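Local coordinates for WGR domain-containing protein (PDB 2RA8) that is of unknown function but joins a WGR domain, a module often linked to nucleic-acid binding, to a leucine-rich-repeat domain, at residues A[238-241]-A[242-245]. Residues are numbered along the deposited sequence; the frame is centred on the assembly and turned at random.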
ATOM      1  N   ASP A 238       9.853   7.795 -28.364  1.00 32.73           N
ATOM      2  CA  ASP A 238      11.197   8.321 -28.612  1.00 26.19           C
ATOM      3  C   ASP A 238      11.848   8.808 -27.339  1.00 30.02           C
ATOM      4  O   ASP A 238      11.489   9.855 -26.796  1.00 27.28           O
ATOM      5  CB  ASP A 238      11.136   9.451 -29.656  1.00 33.74           C
ATOM      6  CG  ASP A 238      12.477  10.150 -29.848  1.00 40.87           C
ATOM      7  OD1 ASP A 238      13.523   9.468 -29.812  1.00 52.39           O
ATOM      8  OD2 ASP A 238      12.485  11.384 -30.050  1.00 38.88           O
HETATM    9  N   MSE A 239      12.830   8.047 -26.864  1.00 17.92           N
HETATM   10  CA  MSE A 239      13.534   8.365 -25.635  1.00 23.98           C
HETATM   11  C   MSE A 239      14.524   9.505 -25.747  1.00 26.00           C
HETATM   12  O   MSE A 239      14.954  10.056 -24.728  1.00 35.91           O
HETATM   13  CB  MSE A 239      14.266   7.122 -25.140  1.00 23.96           C
HETATM   14  CG  MSE A 239      13.350   6.011 -24.628  1.00 15.20           C
HETATM   15 SE   MSE A 239      12.558   6.482 -22.919  1.00 46.16          SE
HETATM   16  CE  MSE A 239      14.084   6.214 -21.753  1.00 39.23           C
ATOM     17  N   ASN A 240      14.893   9.874 -26.974  1.00 29.86           N
ATOM     18  CA  ASN A 240      15.869  10.945 -27.170  1.00 31.17           C
ATOM     19  C   ASN A 240      15.363  12.300 -26.761  1.00 29.89           C
ATOM     20  O   ASN A 240      16.137  13.258 -26.641  1.00 32.12           O
ATOM     21  CB  ASN A 240      16.339  10.986 -28.634  1.00 36.13           C
ATOM     22  CG  ASN A 240      17.265   9.827 -28.982  1.00 44.19           C
ATOM     23  OD1 ASN A 240      18.218   9.541 -28.259  1.00 41.29           O
ATOM     24  ND2 ASN A 240      16.991   9.164 -30.097  1.00 31.24           N
ATOM     25  N   VAL A 241      14.061  12.383 -26.524  1.00 27.62           N
ATOM     26  CA  VAL A 241      13.424  13.628 -26.128  1.00 38.98           C
ATOM     27  C   VAL A 241      13.922  14.101 -24.779  1.00 36.25           C
ATOM     28  O   VAL A 241      14.041  15.305 -24.530  1.00 35.68           O
ATOM     29  CB  VAL A 241      11.887  13.446 -26.081  1.00 40.02           C
ATOM     30  CG1 VAL A 241      11.521  12.425 -25.022  1.00 36.85           C
ATOM     31  CG2 VAL A 241      11.206  14.772 -25.817  1.00 48.22           C
ATOM     32  N   PHE A 242      14.236  13.152 -23.905  1.00 28.03           N
ATOM     33  CA  PHE A 242      14.705  13.471 -22.563  1.00 16.33           C
ATOM     34  C   PHE A 242      16.148  13.953 -22.513  1.00 21.49           C
ATOM     35  O   PHE A 242      16.530  14.720 -21.626  1.00 20.44           O
ATOM     36  CB  PHE A 242      14.553  12.242 -21.662  1.00 19.13           C
ATOM     37  CG  PHE A 242      13.139  11.747 -21.542  1.00 14.08           C
ATOM     38  CD1 PHE A 242      12.163  12.523 -20.924  1.00 17.82           C
ATOM     39  CD2 PHE A 242      12.785  10.502 -22.036  1.00 23.14           C
ATOM     40  CE1 PHE A 242      10.855  12.056 -20.804  1.00 23.50           C
ATOM     41  CE2 PHE A 242      11.489  10.034 -21.918  1.00 14.06           C
ATOM     42  CZ  PHE A 242      10.522  10.814 -21.300  1.00 24.59           C
ATOM     43  N   ARG A 243      16.945  13.534 -23.489  1.00 20.66           N
ATOM     44  CA  ARG A 243      18.355  13.879 -23.513  1.00 14.47           C
ATOM     45  C   ARG A 243      18.715  15.327 -23.243  1.00 21.48           C
ATOM     46  O   ARG A 243      19.604  15.599 -22.443  1.00 30.88           O
ATOM     47  CB  ARG A 243      18.990  13.403 -24.838  1.00 25.06           C
ATOM     48  CG  ARG A 243      19.077  11.871 -24.968  1.00 33.37           C
ATOM     49  CD  ARG A 243      19.851  11.431 -26.224  1.00 22.59           C
ATOM     50  NE  ARG A 243      20.889  10.449 -25.901  1.00 38.42           N
ATOM     51  CZ  ARG A 243      20.705   9.132 -25.865  1.00 38.92           C
ATOM     52  NH1 ARG A 243      19.516   8.614 -26.141  1.00 44.16           N
ATOM     53  NH2 ARG A 243      21.710   8.329 -25.543  1.00 48.69           N
ATOM     54  N   PRO A 244      18.045  16.288 -23.897  1.00 24.56           N
ATOM     55  CA  PRO A 244      18.398  17.692 -23.632  1.00 29.74           C
ATOM     56  C   PRO A 244      18.243  18.141 -22.188  1.00 29.62           C
ATOM     57  O   PRO A 244      18.808  19.165 -21.791  1.00 28.32           O
ATOM     58  CB  PRO A 244      17.483  18.461 -24.579  1.00 31.62           C
ATOM     59  CG  PRO A 244      17.347  17.522 -25.743  1.00 35.72           C
ATOM     60  CD  PRO A 244      17.136  16.187 -25.051  1.00 28.74           C
ATOM     61  N   LEU A 245      17.484  17.378 -21.396  1.00 26.27           N
ATOM     62  CA  LEU A 245      17.269  17.690 -19.978  1.00 22.55           C
ATOM     63  C   LEU A 245      18.528  17.503 -19.169  1.00 27.47           C
ATOM     64  O   LEU A 245      18.716  18.138 -18.133  1.00 24.89           O
ATOM     65  CB  LEU A 245      16.180  16.787 -19.384  1.00 15.70           C
ATOM     66  CG  LEU A 245      14.752  16.969 -19.887  1.00 18.75           C
ATOM     67  CD1 LEU A 245      13.916  15.751 -19.513  1.00 14.63           C
ATOM     68  CD2 LEU A 245      14.160  18.228 -19.280  1.00 26.65           C
TER
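A tight turn with successive i to i+3 bonds, running into the short 3-10 segment 243-245 on the helical side of the leucine-rich-repeat domain, in the connection between strands 223-227 and 256-260, brings Met-239, Asn-240 and Val-241 against Phe-242 and Arg-243. An Asx turn opens it: Asp-238 OD1 accepts from Asn-240 N at 3.2 Å, with the donor above the carboxylate plane. Two backbone bonds then wind the chain, Phe-242 N to Met-239 O and Arg-243 N to Asn-240 O, the second the more bent at 136°. Phe-242 is buried against Val-210 of helix 207-215 and the loop residues Leu-205, Val-228 and Phe-235. Val-241 CG1 sits over the centre of one ring face, a CH-pi contact 3.8 Å from the Phe-242 centroid. It gets there by standing between its own backbone N and carbonyl carbon (chi1 63°), with CG2 opposite the backbone N. Met-239, present as selenomethionine and bent at chi2 and chi3, sets its SE at the ring edge in a Met-aromatic contact, 3.8 Å from Phe-242 CE2. On the outer side the Asn-240 and Arg-243 side chains run alongside each other, amide and guanidinium planes 53° apart. Arg-243 NH2 forms a salt bridge with Glu-270 of helix 265-274, the stronger hold on this guanidinium, whereas its NH1 gives Asn-240 OD1 a short but weak, bent hydrogen bond of 2.7 Å.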